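Local coordinates for protein P35 antigen (Borrelia burgdorferi, PDB 4ALY) that is an outer surface lipoprotein of the Lyme disease agent, critical to ensure infection after a tick bite, at residues K155-T169 / Q238-N252. Sequence-based numbering, arbitrary orientation.
With SO4 (sulfate ion), chain C.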
loop_
_atom_site.group_PDB
_atom_site.type_symbol
_atom_site.label_atom_id
_atom_site.label_comp_id
_atom_site.label_asym_id
_atom_site.label_seq_id
_atom_site.Cartn_x
_atom_site.Cartn_y
_atom_site.Cartn_z
ATOM N N LYS A 155 -19.371 5.288 2.999
ATOM C CA LYS A 155 -20.559 5.165 3.839
ATOM C C LYS A 155 -20.094 5.262 5.293
ATOM O O LYS A 155 -20.753 5.924 6.083
ATOM C CB LYS A 155 -21.330 3.896 3.559
ATOM C CG LYS A 155 -22.058 3.931 2.218
ATOM C CD LYS A 155 -23.096 2.830 2.183
ATOM C CE LYS A 155 -24.259 3.233 1.294
ATOM N NZ LYS A 155 -24.985 1.999 0.928
ATOM N N LEU A 156 -18.929 4.657 5.603
ATOM C CA LEU A 156 -18.320 4.722 6.920
ATOM C C LEU A 156 -17.702 6.085 7.210
ATOM O O LEU A 156 -17.803 6.591 8.320
ATOM C CB LEU A 156 -17.206 3.688 7.042
ATOM C CG LEU A 156 -17.578 2.227 7.158
ATOM C CD1 LEU A 156 -16.350 1.308 7.028
ATOM C CD2 LEU A 156 -18.391 1.986 8.461
ATOM N N SER A 157 -17.028 6.676 6.242
ATOM C CA SER A 157 -16.360 7.944 6.486
ATOM C C SER A 157 -17.383 9.087 6.786
ATOM O O SER A 157 -17.083 10.077 7.474
ATOM C CB SER A 157 -15.439 8.264 5.308
ATOM O OG SER A 157 -14.676 9.466 5.519
ATOM N N GLN A 158 -18.617 8.928 6.301
ATOM C CA GLN A 158 -19.718 9.850 6.647
ATOM C C GLN A 158 -20.083 9.866 8.165
ATOM O O GLN A 158 -20.893 10.688 8.641
ATOM C CB GLN A 158 -20.932 9.519 5.766
ATOM C CG GLN A 158 -20.744 9.967 4.315
ATOM C CD GLN A 158 -21.934 9.707 3.416
ATOM O OE1 GLN A 158 -22.189 8.580 2.998
ATOM N NE2 GLN A 158 -22.642 10.748 3.084
ATOM N N ASP A 159 -19.495 8.945 8.919
ATOM C CA ASP A 159 -19.729 8.868 10.329
ATOM C C ASP A 159 -18.387 9.065 11.008
ATOM O O ASP A 159 -17.491 8.228 10.856
ATOM C CB ASP A 159 -20.335 7.494 10.675
ATOM C CG ASP A 159 -20.775 7.363 12.163
ATOM O OD1 ASP A 159 -20.166 7.927 13.073
ATOM O OD2 ASP A 159 -21.717 6.614 12.444
ATOM N N SER A 160 -18.266 10.147 11.766
ATOM C CA SER A 160 -17.005 10.531 12.424
ATOM C C SER A 160 -16.531 9.529 13.398
ATOM O O SER A 160 -15.334 9.546 13.668
ATOM C CB SER A 160 -17.147 11.814 13.274
ATOM O OG SER A 160 -18.185 12.624 12.773
ATOM N N ASN A 161 -17.404 8.697 14.010
ATOM C CA ASN A 161 -16.831 7.589 14.812
ATOM C C ASN A 161 -16.179 6.535 13.995
ATOM O O ASN A 161 -15.351 5.784 14.525
ATOM C CB ASN A 161 -17.850 6.858 15.646
ATOM C CG ASN A 161 -18.433 7.740 16.602
ATOM O OD1 ASN A 161 -19.505 8.323 16.336
ATOM N ND2 ASN A 161 -17.644 8.058 17.631
ATOM N N TYR A 162 -16.564 6.420 12.721
ATOM C CA TYR A 162 -15.941 5.334 11.906
ATOM C C TYR A 162 -14.881 5.840 10.928
ATOM O O TYR A 162 -14.228 5.062 10.286
ATOM C CB TYR A 162 -17.020 4.569 11.191
ATOM C CG TYR A 162 -18.053 4.055 12.134
ATOM C CD1 TYR A 162 -17.690 3.527 13.389
ATOM C CD2 TYR A 162 -19.387 4.110 11.812
ATOM C CE1 TYR A 162 -18.641 3.042 14.243
ATOM C CE2 TYR A 162 -20.351 3.668 12.674
ATOM C CZ TYR A 162 -19.965 3.120 13.875
ATOM O OH TYR A 162 -20.938 2.607 14.707
ATOM N N ARG A 163 -14.706 7.147 10.836
ATOM C CA ARG A 163 -13.787 7.712 9.837
ATOM C C ARG A 163 -12.331 7.358 10.138
ATOM O O ARG A 163 -11.524 7.151 9.204
ATOM C CB ARG A 163 -13.963 9.222 9.759
ATOM C CG ARG A 163 -12.933 9.967 8.933
ATOM C CD ARG A 163 -13.395 11.355 8.596
ATOM N NE ARG A 163 -14.821 11.442 8.277
ATOM C CZ ARG A 163 -15.559 12.541 8.548
ATOM N NH1 ARG A 163 -15.005 13.594 9.111
ATOM N NH2 ARG A 163 -16.834 12.612 8.265
ATOM N N GLY A 164 -11.988 7.225 11.422
ATOM C CA GLY A 164 -10.598 6.910 11.814
ATOM C C GLY A 164 -10.161 5.598 11.208
ATOM O O GLY A 164 -9.056 5.487 10.608
ATOM N N LEU A 165 -11.031 4.584 11.320
ATOM C CA LEU A 165 -10.651 3.267 10.822
ATOM C C LEU A 165 -10.453 3.230 9.268
ATOM O O LEU A 165 -9.520 2.543 8.777
ATOM C CB LEU A 165 -11.656 2.271 11.272
ATOM C CG LEU A 165 -11.395 0.857 10.816
ATOM C CD1 LEU A 165 -10.065 0.327 11.384
ATOM C CD2 LEU A 165 -12.589 0.067 11.338
ATOM N N VAL A 166 -11.258 4.039 8.557
ATOM C CA VAL A 166 -11.127 4.276 7.106
ATOM C C VAL A 166 -9.788 4.799 6.682
ATOM O O VAL A 166 -9.113 4.197 5.857
ATOM C CB VAL A 166 -12.251 5.172 6.559
ATOM C CG1 VAL A 166 -11.965 5.570 5.117
ATOM C CG2 VAL A 166 -13.588 4.446 6.703
ATOM N N LYS A 167 -9.387 5.892 7.303
ATOM C CA LYS A 167 -8.070 6.465 7.161
ATOM C C LYS A 167 -6.991 5.390 7.486
ATOM O O LYS A 167 -6.186 5.036 6.611
ATOM C CB LYS A 167 -8.000 7.710 8.070
ATOM C CG LYS A 167 -6.721 8.488 7.997
ATOM C CD LYS A 167 -5.721 7.934 8.991
ATOM C CE LYS A 167 -4.372 8.624 8.799
ATOM N NZ LYS A 167 -3.314 7.710 9.325
ATOM N N GLU A 168 -7.023 4.824 8.700
ATOM C CA GLU A 168 -6.014 3.840 9.156
ATOM C C GLU A 168 -5.882 2.765 8.030
ATOM O O GLU A 168 -4.789 2.485 7.507
ATOM C CB GLU A 168 -6.547 3.198 10.463
ATOM C CG GLU A 168 -5.666 2.861 11.682
ATOM C CD GLU A 168 -6.485 2.847 13.019
ATOM O OE1 GLU A 168 -6.883 3.963 13.499
ATOM O OE2 GLU A 168 -6.758 1.742 13.620
ATOM N N THR A 169 -7.007 2.192 7.642
ATOM C CA THR A 169 -7.044 1.150 6.627
ATOM C C THR A 169 -6.368 1.569 5.297
ATOM O O THR A 169 -5.582 0.824 4.746
ATOM C CB THR A 169 -8.504 0.776 6.380
ATOM O OG1 THR A 169 -9.095 0.332 7.628
ATOM C CG2 THR A 169 -8.624 -0.242 5.301
ATOM N N GLN A 238 -25.283 -2.695 3.665
ATOM C CA GLN A 238 -25.556 -1.513 2.929
ATOM C C GLN A 238 -26.399 -0.496 3.718
ATOM O O GLN A 238 -26.318 0.675 3.465
ATOM C CB GLN A 238 -26.240 -1.876 1.600
ATOM C CG GLN A 238 -25.460 -2.852 0.715
ATOM C CD GLN A 238 -26.326 -3.534 -0.384
ATOM O OE1 GLN A 238 -27.491 -3.175 -0.624
ATOM N NE2 GLN A 238 -25.755 -4.545 -1.033
ATOM N N THR A 239 -27.226 -0.947 4.655
ATOM C CA THR A 239 -28.178 -0.042 5.353
ATOM C C THR A 239 -27.818 0.192 6.836
ATOM O O THR A 239 -28.503 0.894 7.537
ATOM C CB THR A 239 -29.612 -0.618 5.278
ATOM O OG1 THR A 239 -29.589 -1.947 5.803
ATOM C CG2 THR A 239 -30.123 -0.703 3.827
ATOM N N ASP A 240 -26.765 -0.442 7.331
ATOM C CA ASP A 240 -26.433 -0.346 8.734
ATOM C C ASP A 240 -24.963 -0.100 8.853
ATOM O O ASP A 240 -24.185 -1.037 8.868
ATOM C CB ASP A 240 -26.852 -1.611 9.525
ATOM C CG ASP A 240 -26.614 -1.472 11.030
ATOM O OD1 ASP A 240 -25.544 -1.008 11.466
ATOM O OD2 ASP A 240 -27.494 -1.821 11.813
ATOM N N VAL A 241 -24.588 1.161 9.021
ATOM C CA VAL A 241 -23.187 1.525 9.053
ATOM C C VAL A 241 -22.392 0.927 10.231
ATOM O O VAL A 241 -21.219 0.632 10.071
ATOM C CB VAL A 241 -23.033 3.051 8.894
ATOM C CG1 VAL A 241 -23.723 3.814 10.010
ATOM C CG2 VAL A 241 -21.558 3.416 8.772
ATOM N N SER A 242 -23.027 0.667 11.381
ATOM C CA SER A 242 -22.325 -0.024 12.478
ATOM C C SER A 242 -21.918 -1.400 12.086
ATOM O O SER A 242 -20.836 -1.835 12.464
ATOM C CB SER A 242 -23.166 -0.123 13.761
ATOM O OG SER A 242 -23.060 1.109 14.476
ATOM N N LYS A 243 -22.789 -2.131 11.387
ATOM C CA LYS A 243 -22.467 -3.518 11.016
ATOM C C LYS A 243 -21.371 -3.374 9.973
ATOM O O LYS A 243 -20.401 -4.082 10.036
ATOM C CB LYS A 243 -23.673 -4.258 10.429
ATOM C CG LYS A 243 -24.872 -4.356 11.348
ATOM C CD LYS A 243 -25.635 -5.649 11.116
ATOM C CE LYS A 243 -26.398 -6.125 12.367
ATOM N NZ LYS A 243 -27.794 -5.625 12.330
ATOM N N LEU A 244 -21.483 -2.349 9.100
ATOM C CA LEU A 244 -20.483 -2.139 8.068
ATOM C C LEU A 244 -19.146 -1.917 8.780
ATOM O O LEU A 244 -18.148 -2.581 8.452
ATOM C CB LEU A 244 -20.852 -1.028 7.077
ATOM C CG LEU A 244 -19.767 -0.794 6.008
ATOM C CD1 LEU A 244 -19.417 -2.113 5.258
ATOM C CD2 LEU A 244 -20.053 0.365 5.032
ATOM N N ASN A 245 -19.138 -1.006 9.768
ATOM C CA ASN A 245 -17.952 -0.807 10.590
ATOM C C ASN A 245 -17.369 -2.112 11.195
ATOM O O ASN A 245 -16.163 -2.333 11.131
ATOM C CB ASN A 245 -18.223 0.209 11.707
ATOM C CG ASN A 245 -17.005 0.428 12.568
ATOM O OD1 ASN A 245 -16.012 0.974 12.101
ATOM N ND2 ASN A 245 -17.062 -0.042 13.836
ATOM N N ASP A 246 -18.199 -2.986 11.748
ATOM C CA ASP A 246 -17.670 -4.247 12.279
ATOM C C ASP A 246 -17.047 -5.117 11.248
ATOM O O ASP A 246 -16.062 -5.802 11.537
ATOM C CB ASP A 246 -18.727 -5.074 13.002
ATOM C CG ASP A 246 -19.261 -4.361 14.226
ATOM O OD1 ASP A 246 -18.488 -3.566 14.856
ATOM O OD2 ASP A 246 -20.466 -4.568 14.511
ATOM N N THR A 247 -17.605 -5.138 10.054
ATOM C CA THR A 247 -16.956 -5.968 9.069
ATOM C C THR A 247 -15.621 -5.479 8.554
ATOM O O THR A 247 -14.706 -6.278 8.407
ATOM C CB THR A 247 -17.897 -6.591 8.041
ATOM O OG1 THR A 247 -17.319 -6.500 6.738
ATOM C CG2 THR A 247 -19.219 -6.031 8.125
ATOM N N LEU A 248 -15.462 -4.176 8.396
ATOM C CA LEU A 248 -14.140 -3.607 8.130
ATOM C C LEU A 248 -13.093 -3.954 9.224
ATOM O O LEU A 248 -11.952 -4.339 8.902
ATOM C CB LEU A 248 -14.260 -2.083 7.925
ATOM C CG LEU A 248 -12.924 -1.335 7.540
ATOM C CD1 LEU A 248 -12.282 -1.995 6.287
ATOM C CD2 LEU A 248 -13.030 0.190 7.421
ATOM N N ARG A 249 -13.476 -3.779 10.497
ATOM C CA ARG A 249 -12.702 -4.119 11.714
ATOM C C ARG A 249 -12.270 -5.581 11.733
ATOM O O ARG A 249 -11.160 -5.892 12.094
ATOM C CB ARG A 249 -13.618 -3.925 12.927
ATOM C CG ARG A 249 -13.030 -3.496 14.279
ATOM C CD ARG A 249 -11.591 -3.851 14.506
ATOM N NE ARG A 249 -10.573 -2.766 14.410
ATOM C CZ ARG A 249 -10.719 -1.483 14.725
ATOM N NH1 ARG A 249 -11.861 -1.017 15.154
ATOM N NH2 ARG A 249 -9.710 -0.660 14.614
ATOM N N SER A 250 -13.115 -6.499 11.314
ATOM C CA SER A 250 -12.715 -7.892 11.410
ATOM C C SER A 250 -11.426 -8.253 10.641
ATOM O O SER A 250 -10.691 -9.184 11.022
ATOM C CB SER A 250 -13.906 -8.821 11.065
ATOM O OG SER A 250 -14.398 -8.557 9.781
ATOM N N LYS A 251 -11.140 -7.505 9.573
ATOM C CA LYS A 251 -9.953 -7.734 8.742
ATOM C C LYS A 251 -8.866 -6.743 9.093
ATOM O O LYS A 251 -7.780 -6.738 8.491
ATOM C CB LYS A 251 -10.313 -7.600 7.259
ATOM C CG LYS A 251 -11.448 -8.516 6.841
ATOM C CD LYS A 251 -12.455 -7.748 5.988
ATOM C CE LYS A 251 -13.641 -8.608 5.533
ATOM N NZ LYS A 251 -13.287 -10.018 5.190
ATOM N N ASN A 252 -9.140 -5.862 10.036
ATOM C CA ASN A 252 -8.145 -4.867 10.337
ATOM C C ASN A 252 -8.145 -4.645 11.853
ATOM O O ASN A 252 -8.672 -3.639 12.319
ATOM C CB ASN A 252 -8.448 -3.546 9.577
ATOM C CG ASN A 252 -8.392 -3.700 8.042
ATOM O OD1 ASN A 252 -7.311 -3.716 7.451
ATOM N ND2 ASN A 252 -9.547 -3.790 7.402
HETATM S S SO4 C . -14.105 0.116 16.492
HETATM O O1 SO4 C . -13.028 0.951 15.946
HETATM O O2 SO4 C . -13.684 -0.051 17.872
HETATM O O3 SO4 C . -14.268 -1.224 15.877
HETATM O O4 SO4 C . -15.369 0.901 16.304
HETATM O O HOH W 1 -14.887 2.423 9.481
#
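Leu156 and Leu248 interlock as knobs into holes. Leu156 sits among Val241, Leu244, Asn245 and Leu248. Its CG lies beside the backbone N (chi1 -73°), and from there CD2 reaches Val241 CG2 while CD1 meets Leu248 CD2 at 3.5 Å. Leu248 in turn fills a hole between Leu156, Leu165, Val166 and Thr169. Leu165 and Leu248 meet tip to tip, with Leu165 CG 3.8 Å from Leu248 CD2.

The Tyr162 ring stacks on Asn245. Asn245 CB lies over the ring centre, 3.7 Å from the centroid, a CH-pi contact. The amide plane is 18° from the ring plane.

Two direct hydrogen bonds and a water join the segments. Tyr162 OH and Ser242 OG share a hydrogen bond of 2.6 Å. Lys155 NZ donates to Gln238 O in the carbonyl plane, on a lone pair (3.2 Å), and is also hydrogen-bonded to Tyr231 OH. The water donates to both Tyr162 O and Asn245 OD1. Separately, Asn245 ND2 donates to O4 of a sulfate, probably from the crystallisation liquor.

Leu165 CD1 lies over the Arg249 guanidinium, 3.4 Å from NH2. Glu168 OE2 makes a long salt bridge to that nitrogen.

Helix 241-250 thus packs against helices 143-157 and 163-189. Its axis lies 31° from that of 163-169, the start of the latter. This is knobs-into-holes packing in an all-helical Borrelia BbCRASP-1-type domain.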